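Local coordinates for protein mevalonate 3-kinase (Thermoplasma acidophilum, PDB 4RKS) that phosphorylates (R)-mevalonate at its 3-hydroxyl with ATP, giving mevalonate 3-phosphate in an isoprenoid pathway peculiar to extremely acidophilic archaea, at residues A[33-37]-A[291-295]; A[36-40]-A[50-54]; A[166-171]-A[181-185]; A[213-219]-A[260-266]. All blocks are in the same frame, centred on the assembly; numbering follows the deposited sequence.

Two of the four contacts line the mevalonate site of this GHMP-family kinase; the others lie farther out. Contacts 1 and 2 share Val36 and Leu37, with centres about 10 Å apart: contact 1 brings the end of strand 24-34 to the end of strand 289-292 and the residues after it, and contact 2 ties the following loop to the start of strand 53-59. That strand also neighbours strand 169-174, whose hairpin partner, strand 179-185, makes contact 3. Contact 4 lies where helices 207-214 and 243-262 end, and its Ile214 packs on Gly39 of contact 2. Contact 2 starts from the same segment as contact 1; contacts 3 and 4 follow in turn within the span that contact 1 bridges.

Contact 1. Residues A[33-37]-A[291-295]; sequences IGVVL and YIVTG. With MEV ((R)-mevalonate), chain C.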
loop_
_atom_site.group_PDB
_atom_site.type_symbol
_atom_site.label_atom_id
_atom_site.label_comp_id
_atom_site.label_asym_id
_atom_site.label_seq_id
_atom_site.Cartn_x
_atom_site.Cartn_y
_atom_site.Cartn_z
ATOM N N ILE A 33 3.812 1.203 -0.640
ATOM C CA ILE A 33 4.388 2.406 -0.037
ATOM C C ILE A 33 3.766 3.628 -0.700
ATOM O O ILE A 33 3.744 3.726 -1.935
ATOM C CB ILE A 33 5.926 2.454 -0.219
ATOM C CG1 ILE A 33 6.597 1.325 0.563
ATOM C CG2 ILE A 33 6.487 3.821 0.211
ATOM C CD1 ILE A 33 8.027 1.016 0.112
ATOM N N GLY A 34 3.250 4.554 0.099
ATOM C CA GLY A 34 2.735 5.804 -0.441
ATOM C C GLY A 34 3.818 6.692 -1.057
ATOM O O GLY A 34 4.926 6.781 -0.543
ATOM N N VAL A 35 3.489 7.350 -2.164
ATOM C CA VAL A 35 4.390 8.301 -2.828
ATOM C C VAL A 35 3.829 9.731 -2.752
ATOM O O VAL A 35 4.564 10.701 -2.512
ATOM C CB VAL A 35 4.643 7.881 -4.307
ATOM C CG1 VAL A 35 5.214 9.031 -5.124
ATOM C CG2 VAL A 35 5.572 6.664 -4.360
ATOM N N VAL A 36 2.528 9.861 -2.974
ATOM C CA VAL A 36 1.780 11.046 -2.529
ATOM C C VAL A 36 0.867 10.514 -1.444
ATOM O O VAL A 36 0.026 9.640 -1.697
ATOM C CB VAL A 36 0.986 11.733 -3.669
ATOM C CG1 VAL A 36 0.113 12.894 -3.126
ATOM C CG2 VAL A 36 1.951 12.260 -4.738
ATOM N N LEU A 37 1.069 11.008 -0.229
ATOM C CA LEU A 37 0.622 10.315 0.964
ATOM C C LEU A 37 -0.820 10.624 1.302
ATOM O O LEU A 37 -1.209 11.789 1.339
ATOM C CB LEU A 37 1.535 10.678 2.143
ATOM C CG LEU A 37 2.992 10.264 1.931
ATOM C CD1 LEU A 37 3.891 10.789 3.054
ATOM C CD2 LEU A 37 3.065 8.755 1.826
ATOM N N TYR A 291 14.201 9.911 0.460
ATOM C CA TYR A 291 13.512 9.050 1.422
ATOM C C TYR A 291 12.013 9.334 1.509
ATOM O O TYR A 291 11.562 10.416 1.170
ATOM C CB TYR A 291 14.126 9.193 2.819
ATOM C CG TYR A 291 13.678 10.440 3.538
ATOM C CD1 TYR A 291 14.369 11.635 3.381
ATOM C CD2 TYR A 291 12.569 10.426 4.372
ATOM C CE1 TYR A 291 13.962 12.778 4.025
ATOM C CE2 TYR A 291 12.155 11.566 5.020
ATOM C CZ TYR A 291 12.851 12.738 4.843
ATOM O OH TYR A 291 12.442 13.873 5.492
ATOM N N ILE A 292 11.272 8.343 2.004
ATOM C CA ILE A 292 9.830 8.424 2.258
ATOM C C ILE A 292 9.532 7.899 3.670
ATOM O O ILE A 292 10.142 6.926 4.103
ATOM C CB ILE A 292 9.025 7.594 1.224
ATOM C CG1 ILE A 292 9.178 8.170 -0.185
ATOM C CG2 ILE A 292 7.528 7.493 1.609
ATOM C CD1 ILE A 292 8.702 7.226 -1.270
ATOM N N VAL A 293 8.608 8.545 4.384
ATOM C CA VAL A 293 8.054 7.991 5.620
ATOM C C VAL A 293 6.535 7.974 5.483
ATOM O O VAL A 293 5.946 9.009 5.193
ATOM C CB VAL A 293 8.452 8.825 6.869
ATOM C CG1 VAL A 293 7.829 8.242 8.132
ATOM C CG2 VAL A 293 9.982 8.940 6.990
ATOM N N THR A 294 5.898 6.820 5.672
ATOM C CA THR A 294 4.435 6.766 5.566
ATOM C C THR A 294 3.817 6.855 6.966
ATOM O O THR A 294 3.963 7.869 7.625
ATOM C CB THR A 294 3.953 5.488 4.813
ATOM O OG1 THR A 294 4.387 4.303 5.503
ATOM C CG2 THR A 294 4.525 5.466 3.400
ATOM N N GLY A 295 3.143 5.809 7.433
ATOM C CA GLY A 295 2.495 5.876 8.738
ATOM C C GLY A 295 3.221 5.113 9.837
ATOM O O GLY A 295 3.038 5.382 11.014
HETATM C C8 MEV C . -2.592 5.003 3.664
HETATM O O8 MEV C . -3.924 4.610 3.937
HETATM C C2 MEV C . -2.080 5.778 4.858
HETATM C C3 MEV C . -0.582 6.013 4.946
HETATM O O7 MEV C . 0.165 4.840 4.747
HETATM C C4 MEV C . -0.131 7.050 3.930
HETATM C C5 MEV C . 0.123 6.476 2.549
HETATM O O3 MEV C . 0.805 5.420 2.385
HETATM O O4 MEV C . -0.373 7.050 1.551
HETATM C C6 MEV C . -0.306 6.523 6.343
#
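Leu37 reaches from the 33-37 segment to the 291-295 segment and lies between Val293 and bound mevalonate. Its CB is 4.1 Å from O4 of the mevalonate carboxylate. CG stands anti to the carbonyl carbon (chi1 -62°), and from there the two methyls part: CD1 runs on to 3.5 Å from Val293 O, while CD2 turns to the ligand, 3.8 Å from mevalonate C5, and also meets Thr294 CG2. Helix 243-262 borders the same leucine through Thr254 and Tyr257.

Thr294 touches protein and substrate at once. Its methyl lies anti to the carbonyl carbon, with OG1 at chi1 60°, and this brings CG2 to 3.7 Å from Gly34 N, while CB is 3.8 Å from mevalonate O7. The Ile33 side chain crosses that of Thr294 at about a right angle, and its CG2 also meets CG2 of Ile292, 4.1 Å away. Ile292 CG2 in turn sits 3.5 Å from Gly34 O, a buried carbonyl with no polar partner in the model.

Gly34, with no side chain, lets its CA come to 3.4 Å from mevalonate O3. Between the segments the contact is made by aliphatic groups, some against backbone carbonyls, and these groups shape one wall of the mevalonate pocket; mevalonate takes hydrogen bonds from Arg163 and from the Leu38 amide, the latter at the carboxylate.

Contact 2. Residues A[36-40]-A[50-54]; sequences VLLGG and LHTSA. With MEV ((R)-mevalonate), chain C.
The His51 imidazole carries Leu38 CD1 over one face, a CH-pi contact with the methyl 4.1 Å from the ring centroid and 13° off the normal, while Leu37 O lies in plane at the edge, 3.4 Å from CE1. Leu38 CG is anti to the backbone N (chi1 178°), and its side chain slides past the imidazole in the opposite direction. Two hydrogen bonds fix the ring: ND1 donates nearly in the ring plane to Thr52 O at 2.8 Å, and NE2 accepts from Gly39 N at 3.3 Å, a straight bond whose donor stands well out of the plane. A water also joins NE2 to Leu37 O.

At one end, Val36 and Ala54 form an antiparallel hydrogen-bonded pair, with Ala54 N giving to Val36 O at 3.0 Å; at the other, Leu50 N donates to Gly40 O at 2.9 Å. Gly40, without a side chain, lies against Leu50 CD1.

With ND1 as donor and NE2 accepting from Gly39 N, the ring is probably neutral. Gly39 N is the amide next after that of Leu38, whose N-H binds mevalonate O4 at 2.8 Å and 175°, so the geometry is consistent with His51 acting as a second-shell residue that positions Leu38 N.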
loop_
_atom_site.group_PDB
_atom_site.type_symbol
_atom_site.label_atom_id
_atom_site.label_comp_id
_atom_site.label_asym_id
_atom_site.label_seq_id
_atom_site.Cartn_x
_atom_site.Cartn_y
_atom_site.Cartn_z
ATOM N N VAL A 36 2.528 9.861 -2.974
ATOM C CA VAL A 36 1.780 11.046 -2.529
ATOM C C VAL A 36 0.867 10.514 -1.444
ATOM O O VAL A 36 0.026 9.640 -1.697
ATOM C CB VAL A 36 0.986 11.733 -3.669
ATOM C CG1 VAL A 36 0.113 12.894 -3.126
ATOM C CG2 VAL A 36 1.951 12.260 -4.738
ATOM N N LEU A 37 1.069 11.008 -0.229
ATOM C CA LEU A 37 0.622 10.315 0.964
ATOM C C LEU A 37 -0.820 10.624 1.302
ATOM O O LEU A 37 -1.209 11.789 1.339
ATOM C CB LEU A 37 1.535 10.678 2.143
ATOM C CG LEU A 37 2.992 10.264 1.931
ATOM C CD1 LEU A 37 3.891 10.789 3.054
ATOM C CD2 LEU A 37 3.065 8.755 1.826
ATOM N N LEU A 38 -1.601 9.578 1.580
ATOM C CA LEU A 38 -3.014 9.763 1.894
ATOM C C LEU A 38 -3.284 10.083 3.366
ATOM O O LEU A 38 -2.792 9.408 4.265
ATOM C CB LEU A 38 -3.810 8.516 1.507
ATOM C CG LEU A 38 -5.297 8.615 1.843
ATOM C CD1 LEU A 38 -5.951 9.659 0.949
ATOM C CD2 LEU A 38 -5.953 7.252 1.669
ATOM N N GLY A 39 -4.082 11.119 3.595
ATOM C CA GLY A 39 -4.607 11.394 4.912
ATOM C C GLY A 39 -6.044 11.833 4.792
ATOM O O GLY A 39 -6.332 12.880 4.196
ATOM N N GLY A 40 -6.952 11.039 5.355
ATOM C CA GLY A 40 -8.361 11.390 5.353
ATOM C C GLY A 40 -9.206 10.413 4.566
ATOM O O GLY A 40 -8.920 10.106 3.407
ATOM N N LEU A 50 -10.218 10.854 0.929
ATOM C CA LEU A 50 -10.716 12.227 0.817
ATOM C C LEU A 50 -10.039 13.006 -0.301
ATOM O O LEU A 50 -10.584 13.991 -0.797
ATOM C CB LEU A 50 -10.537 12.972 2.137
ATOM C CG LEU A 50 -11.652 12.757 3.155
ATOM C CD1 LEU A 50 -11.386 13.558 4.413
ATOM C CD2 LEU A 50 -13.008 13.121 2.557
ATOM N N HIS A 51 -8.847 12.574 -0.704
ATOM C CA HIS A 51 -8.116 13.314 -1.719
ATOM C C HIS A 51 -7.214 12.406 -2.548
ATOM O O HIS A 51 -7.072 11.217 -2.249
ATOM C CB HIS A 51 -7.295 14.436 -1.068
ATOM C CG HIS A 51 -6.137 13.957 -0.239
ATOM N ND1 HIS A 51 -4.953 13.515 -0.794
ATOM C CD2 HIS A 51 -5.968 13.888 1.106
ATOM C CE1 HIS A 51 -4.109 13.185 0.170
ATOM N NE2 HIS A 51 -4.702 13.396 1.333
ATOM N N THR A 52 -6.614 12.971 -3.591
ATOM C CA THR A 52 -5.771 12.199 -4.517
ATOM C C THR A 52 -4.450 11.749 -3.871
ATOM O O THR A 52 -3.830 12.510 -3.138
ATOM C CB THR A 52 -5.473 13.023 -5.784
ATOM O OG1 THR A 52 -6.699 13.260 -6.487
ATOM C CG2 THR A 52 -4.486 12.311 -6.707
ATOM N N SER A 53 -4.044 10.509 -4.125
ATOM C CA SER A 53 -2.784 9.986 -3.595
ATOM C C SER A 53 -2.078 9.170 -4.667
ATOM O O SER A 53 -2.633 8.942 -5.733
ATOM C CB SER A 53 -3.024 9.135 -2.345
ATOM O OG SER A 53 -3.972 8.109 -2.600
ATOM N N ALA A 54 -0.848 8.747 -4.380
ATOM C CA ALA A 54 -0.087 7.899 -5.292
ATOM C C ALA A 54 0.758 6.884 -4.510
ATOM O O ALA A 54 1.083 7.095 -3.342
ATOM C CB ALA A 54 0.814 8.759 -6.214
HETATM C C8 MEV C . -2.592 5.003 3.664
HETATM O O8 MEV C . -3.924 4.610 3.937
HETATM C C2 MEV C . -2.080 5.778 4.858
HETATM C C3 MEV C . -0.582 6.013 4.946
HETATM O O7 MEV C . 0.165 4.840 4.747
HETATM C C4 MEV C . -0.131 7.050 3.930
HETATM C C5 MEV C . 0.123 6.476 2.549
HETATM O O3 MEV C . 0.805 5.420 2.385
HETATM O O4 MEV C . -0.373 7.050 1.551
HETATM C C6 MEV C . -0.306 6.523 6.343
HETATM O O HOH W 1 -2.217 14.020 2.922
#

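Contact 3. Residues A[166-171]-A[181-185]; sequences FGGLTI and TEKIL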
loop_
_atom_site.group_PDB
_atom_site.type_symbol
_atom_site.label_atom_id
_atom_site.label_comp_id
_atom_site.label_asym_id
_atom_site.label_seq_id
_atom_site.Cartn_x
_atom_site.Cartn_y
_atom_site.Cartn_z
ATOM N N PHE A 166 -3.205 -3.058 -8.920
ATOM C CA PHE A 166 -2.695 -2.783 -10.260
ATOM C C PHE A 166 -1.172 -2.868 -10.362
ATOM O O PHE A 166 -0.623 -3.222 -11.412
ATOM C CB PHE A 166 -3.185 -1.418 -10.722
ATOM C CG PHE A 166 -4.653 -1.401 -11.037
ATOM C CD1 PHE A 166 -5.114 -1.870 -12.256
ATOM C CD2 PHE A 166 -5.561 -0.944 -10.109
ATOM C CE1 PHE A 166 -6.471 -1.872 -12.552
ATOM C CE2 PHE A 166 -6.932 -0.937 -10.397
ATOM C CZ PHE A 166 -7.378 -1.402 -11.619
ATOM N N GLY A 167 -0.495 -2.573 -9.272
ATOM C CA GLY A 167 0.943 -2.773 -9.229
ATOM C C GLY A 167 1.738 -1.592 -9.738
ATOM O O GLY A 167 1.178 -0.593 -10.171
ATOM N N GLY A 168 3.062 -1.707 -9.701
ATOM C CA GLY A 168 3.912 -0.614 -10.146
ATOM C C GLY A 168 3.644 0.707 -9.445
ATOM O O GLY A 168 3.324 0.753 -8.248
ATOM N N LEU A 169 3.800 1.798 -10.186
ATOM C CA LEU A 169 3.472 3.118 -9.675
ATOM C C LEU A 169 2.063 3.461 -10.116
ATOM O O LEU A 169 1.752 3.365 -11.297
ATOM C CB LEU A 169 4.445 4.177 -10.189
ATOM C CG LEU A 169 4.122 5.640 -9.909
ATOM C CD1 LEU A 169 4.151 5.909 -8.411
ATOM C CD2 LEU A 169 5.110 6.565 -10.664
ATOM N N THR A 170 1.221 3.847 -9.162
ATOM C CA THR A 170 -0.152 4.209 -9.465
ATOM C C THR A 170 -0.479 5.569 -8.883
ATOM O O THR A 170 0.213 6.058 -7.975
ATOM C CB THR A 170 -1.157 3.187 -8.902
ATOM O OG1 THR A 170 -0.956 3.063 -7.489
ATOM C CG2 THR A 170 -1.004 1.822 -9.598
ATOM N N ILE A 171 -1.518 6.179 -9.440
ATOM C CA ILE A 171 -2.155 7.339 -8.861
ATOM C C ILE A 171 -3.610 6.976 -8.613
ATOM O O ILE A 171 -4.255 6.377 -9.467
ATOM C CB ILE A 171 -2.074 8.579 -9.779
ATOM C CG1 ILE A 171 -0.654 9.135 -9.829
ATOM C CG2 ILE A 171 -3.064 9.658 -9.327
ATOM C CD1 ILE A 171 -0.474 10.149 -10.912
ATOM N N THR A 181 -8.121 4.449 -9.684
ATOM C CA THR A 181 -6.680 4.162 -9.675
ATOM C C THR A 181 -6.171 3.895 -11.095
ATOM O O THR A 181 -6.728 3.085 -11.828
ATOM C CB THR A 181 -6.333 2.964 -8.780
ATOM O OG1 THR A 181 -6.640 3.273 -7.415
ATOM C CG2 THR A 181 -4.837 2.606 -8.896
ATOM N N GLU A 182 -5.102 4.587 -11.461
ATOM C CA GLU A 182 -4.520 4.498 -12.793
ATOM C C GLU A 182 -3.058 4.033 -12.707
ATOM O O GLU A 182 -2.300 4.525 -11.868
ATOM C CB GLU A 182 -4.614 5.875 -13.488
ATOM C CG GLU A 182 -3.730 6.048 -14.714
ATOM C CD GLU A 182 -3.764 7.465 -15.312
ATOM O OE1 GLU A 182 -4.176 8.436 -14.626
ATOM O OE2 GLU A 182 -3.354 7.599 -16.484
ATOM N N LYS A 183 -2.667 3.103 -13.579
ATOM C CA LYS A 183 -1.275 2.664 -13.666
ATOM C C LYS A 183 -0.457 3.689 -14.427
ATOM O O LYS A 183 -0.796 4.032 -15.555
ATOM C CB LYS A 183 -1.175 1.308 -14.360
ATOM C CG LYS A 183 -1.752 0.174 -13.552
ATOM C CD LYS A 183 -2.435 -0.855 -14.444
ATOM C CE LYS A 183 -1.423 -1.635 -15.257
ATOM N NZ LYS A 183 -2.062 -2.783 -15.957
ATOM N N ILE A 184 0.634 4.149 -13.819
ATOM C CA ILE A 184 1.420 5.249 -14.374
ATOM C C ILE A 184 2.761 4.784 -14.938
ATOM O O ILE A 184 3.192 5.250 -15.995
ATOM C CB ILE A 184 1.659 6.338 -13.289
ATOM C CG1 ILE A 184 0.322 6.887 -12.783
ATOM C CG2 ILE A 184 2.482 7.454 -13.825
ATOM C CD1 ILE A 184 -0.513 7.571 -13.858
ATOM N N LEU A 185 3.414 3.858 -14.231
ATOM C CA LEU A 185 4.640 3.214 -14.701
ATOM C C LEU A 185 4.665 1.744 -14.261
ATOM O O LEU A 185 4.183 1.397 -13.167
ATOM C CB LEU A 185 5.891 3.930 -14.170
ATOM C CG LEU A 185 6.321 5.294 -14.728
ATOM C CD1 LEU A 185 7.502 5.833 -13.892
ATOM C CD2 LEU A 185 6.700 5.193 -16.214
#
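Leu169 O is gripped by two successive amides of the facing strand: Ile184 N donates at 2.9 Å, and Leu185 N adds a weak bond at 3.4 Å. Both residues face Leu169, making a classic beta bulge that shifts the register by one. Leu169 N in turn donates to Leu185 O. Regular antiparallel pairing resumes with Thr170 opposite Lys183, and Ile171 then exchanges two bonds with Glu182; the shorter, from Glu182 N to Ile171 O, measures 2.8 Å.

The leucine and isoleucine side chains pack on the face that helix 220-238 covers. Leu169 and Leu185 lie side by side and point the same way, meeting through CD2 and CD1 at 4.1 Å. Ile184 CG1 passes beside Ile171 CG1 at 3.8 Å, and its CD1 continues to Ile171 CD1. Glu182 extends to a salt bridge with Lys235 of this helix.

On the other face, Thr181 places CG2 anti to its backbone N (OG1 at chi1 -65°), and this methyl fits between Thr170 CB, 3.7 Å away, and Phe166 CD2. Its hydroxyl hydrogen-bonds to Thr172 and Glu151. Lys183 crosses Phe166 at about a right angle, with CG 3.5 Å from Phe166 CB, and its chain bends so that CD comes near CD1 of the ring. Gly167, with positive phi, lets the chain leave helix 161-166 before the strand begins. Together these features describe a bulged antiparallel beta hairpin, strands 169-174 and 179-185, entered from helix 161-166 through a two-glycine link.

Contact 4. Residues A[213-219]-A[260-266]; sequences NIVRSDL and ILRGVGV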
loop_
_atom_site.group_PDB
_atom_site.type_symbol
_atom_site.label_atom_id
_atom_site.label_comp_id
_atom_site.label_asym_id
_atom_site.label_seq_id
_atom_site.Cartn_x
_atom_site.Cartn_y
_atom_site.Cartn_z
ATOM N N ASN A 213 -7.063 12.362 12.737
ATOM C CA ASN A 213 -6.522 13.652 13.189
ATOM C C ASN A 213 -6.115 14.617 12.072
ATOM O O ASN A 213 -6.268 15.827 12.222
ATOM C CB ASN A 213 -5.338 13.421 14.117
ATOM C CG ASN A 213 -5.768 12.946 15.482
ATOM O OD1 ASN A 213 -5.826 13.722 16.436
ATOM N ND2 ASN A 213 -6.100 11.675 15.578
ATOM N N ILE A 214 -5.616 14.096 10.949
ATOM C CA ILE A 214 -5.111 14.974 9.899
ATOM C C ILE A 214 -6.178 15.946 9.392
ATOM O O ILE A 214 -5.873 17.085 9.052
ATOM C CB ILE A 214 -4.540 14.190 8.694
ATOM C CG1 ILE A 214 -3.562 15.086 7.934
ATOM C CG2 ILE A 214 -5.673 13.662 7.756
ATOM C CD1 ILE A 214 -3.116 14.537 6.608
ATOM N N VAL A 215 -7.433 15.516 9.377
ATOM C CA VAL A 215 -8.505 16.359 8.858
ATOM C C VAL A 215 -8.821 17.512 9.829
ATOM O O VAL A 215 -9.508 18.472 9.478
ATOM C CB VAL A 215 -9.781 15.519 8.574
ATOM C CG1 VAL A 215 -10.813 16.335 7.810
ATOM C CG2 VAL A 215 -9.418 14.269 7.759
ATOM N N ARG A 216 -8.303 17.439 11.045
ATOM C CA ARG A 216 -8.545 18.529 11.993
ATOM C C ARG A 216 -7.688 19.772 11.707
ATOM O O ARG A 216 -7.998 20.873 12.184
ATOM C CB ARG A 216 -8.307 18.043 13.422
ATOM C CG ARG A 216 -9.347 17.046 13.891
ATOM C CD ARG A 216 -8.938 16.367 15.176
ATOM N NE ARG A 216 -9.980 15.445 15.608
ATOM C CZ ARG A 216 -9.822 14.533 16.554
ATOM N NH1 ARG A 216 -8.657 14.409 17.172
ATOM N NH2 ARG A 216 -10.833 13.745 16.879
ATOM N N SER A 217 -6.624 19.594 10.927
ATOM C CA SER A 217 -5.677 20.675 10.631
ATOM C C SER A 217 -6.240 21.774 9.717
ATOM O O SER A 217 -6.921 21.498 8.730
ATOM C CB SER A 217 -4.405 20.095 10.002
ATOM O OG SER A 217 -3.509 21.126 9.628
ATOM N N ASP A 218 -5.928 23.022 10.059
ATOM C CA ASP A 218 -6.305 24.183 9.258
ATOM C C ASP A 218 -5.627 24.184 7.887
ATOM O O ASP A 218 -6.093 24.827 6.951
ATOM C CB ASP A 218 -5.948 25.466 10.007
ATOM C CG ASP A 218 -6.212 25.355 11.498
ATOM O OD1 ASP A 218 -7.228 24.731 11.872
ATOM O OD2 ASP A 218 -5.402 25.875 12.294
ATOM N N LEU A 219 -4.513 23.475 7.781
ATOM C CA LEU A 219 -3.822 23.345 6.505
ATOM C C LEU A 219 -4.394 22.208 5.657
ATOM O O LEU A 219 -3.962 22.008 4.522
ATOM C CB LEU A 219 -2.331 23.112 6.739
ATOM C CG LEU A 219 -1.651 24.130 7.637
ATOM C CD1 LEU A 219 -0.376 23.537 8.202
ATOM C CD2 LEU A 219 -1.363 25.384 6.843
ATOM N N ILE A 260 2.270 18.531 8.755
ATOM C CA ILE A 260 0.850 18.712 9.070
ATOM C C ILE A 260 0.418 17.812 10.238
ATOM O O ILE A 260 -0.239 18.274 11.166
ATOM C CB ILE A 260 -0.043 18.451 7.842
ATOM C CG1 ILE A 260 0.250 19.496 6.769
ATOM C CG2 ILE A 260 -1.517 18.485 8.230
ATOM C CD1 ILE A 260 -0.476 19.277 5.476
ATOM N N LEU A 261 0.820 16.546 10.212
ATOM C CA LEU A 261 0.496 15.621 11.296
ATOM C C LEU A 261 1.033 16.081 12.661
ATOM O O LEU A 261 0.308 16.039 13.652
ATOM C CB LEU A 261 1.016 14.214 10.971
ATOM C CG LEU A 261 0.203 13.477 9.898
ATOM C CD1 LEU A 261 0.796 12.111 9.558
ATOM C CD2 LEU A 261 -1.246 13.329 10.317
ATOM N N ARG A 262 2.290 16.520 12.712
ATOM C CA ARG A 262 2.894 16.967 13.970
ATOM C C ARG A 262 2.096 18.102 14.601
ATOM O O ARG A 262 1.954 18.161 15.818
ATOM C CB ARG A 262 4.353 17.406 13.760
ATOM C CG ARG A 262 5.344 16.238 13.648
ATOM C CD ARG A 262 6.810 16.712 13.682
ATOM N NE ARG A 262 7.104 17.687 12.628
ATOM C CZ ARG A 262 7.568 17.376 11.421
ATOM N NH1 ARG A 262 7.798 16.106 11.093
ATOM N NH2 ARG A 262 7.796 18.336 10.537
ATOM N N GLY A 263 1.562 18.989 13.768
ATOM C CA GLY A 263 0.706 20.060 14.236
ATOM C C GLY A 263 -0.650 19.606 14.756
ATOM O O GLY A 263 -1.387 20.405 15.323
ATOM N N VAL A 264 -0.994 18.335 14.551
ATOM C CA VAL A 264 -2.214 17.775 15.138
ATOM C C VAL A 264 -1.847 16.676 16.159
ATOM O O VAL A 264 -2.682 15.874 16.580
ATOM C CB VAL A 264 -3.168 17.235 14.043
ATOM C CG1 VAL A 264 -4.535 16.937 14.616
ATOM C CG2 VAL A 264 -3.342 18.268 12.962
ATOM N N GLY A 265 -0.580 16.655 16.561
ATOM C CA GLY A 265 -0.134 15.797 17.644
ATOM C C GLY A 265 0.146 14.362 17.254
ATOM O O GLY A 265 0.145 13.474 18.102
ATOM N N VAL A 266 0.387 14.134 15.965
ATOM C CA VAL A 266 0.778 12.814 15.477
ATOM C C VAL A 266 2.231 12.833 14.992
ATOM O O VAL A 266 2.523 13.361 13.918
ATOM C CB VAL A 266 -0.147 12.348 14.335
ATOM C CG1 VAL A 266 0.298 10.992 13.798
ATOM C CG2 VAL A 266 -1.581 12.292 14.824
HETATM O O HOH W 2 -1.482 20.693 11.094
#
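Ile214 and Leu261 bring the two segments within 5.8 Å, CA to CA, as helices 207-214 and 243-262 come to their ends. A type I turn from Ile214 to Ser217 carries the first chain onward. The second closes in a Schellman motif, with Val266 N bonded to Leu261 O and Gly265 N to Arg262 O; Gly265, with positive phi, is the C-prime residue. Val264 N is a further donor to Leu261 O, reaching it from the face opposite Val266 N.

Val264 is wedged against the first turn. Its CG1, anti to the backbone N (chi1 -168°), lies 3.2 Å from Asn213 O and 3.6 Å from Asn213 CB, while CG2 turns to Ser217 CB. Asn213 CB also meets CG2 of Val266, and the amide end of the asparagine is held by its ND2 donating to Val209 O. Deeper in, CG1 of Ile214 runs obliquely past Leu261 CD2, at 3.8 Å, and past Ile260 CG2.

Ile260 CG2 points at the serine, 3.6 Å from Ser217 OG. That hydroxyl oxygen accepts from Leu219 N at 3.2 Å, capping the turn that leads into the next helix. A water donates to Ile260 O at 2.7 Å; its approach to Ser217 OG is short and doubtful. Leu219 CD1 closes the outer edge against Ile260 CG1.

Direct contact between the helix ends is thus largely aliphatic, while the hydrogen bonds run within each segment, to Val209 O and to a water. Helix 207-214, bearing His211 of the mevalonate pocket, thereby packs against helix 243-262, bearing Tyr257 of the same pocket.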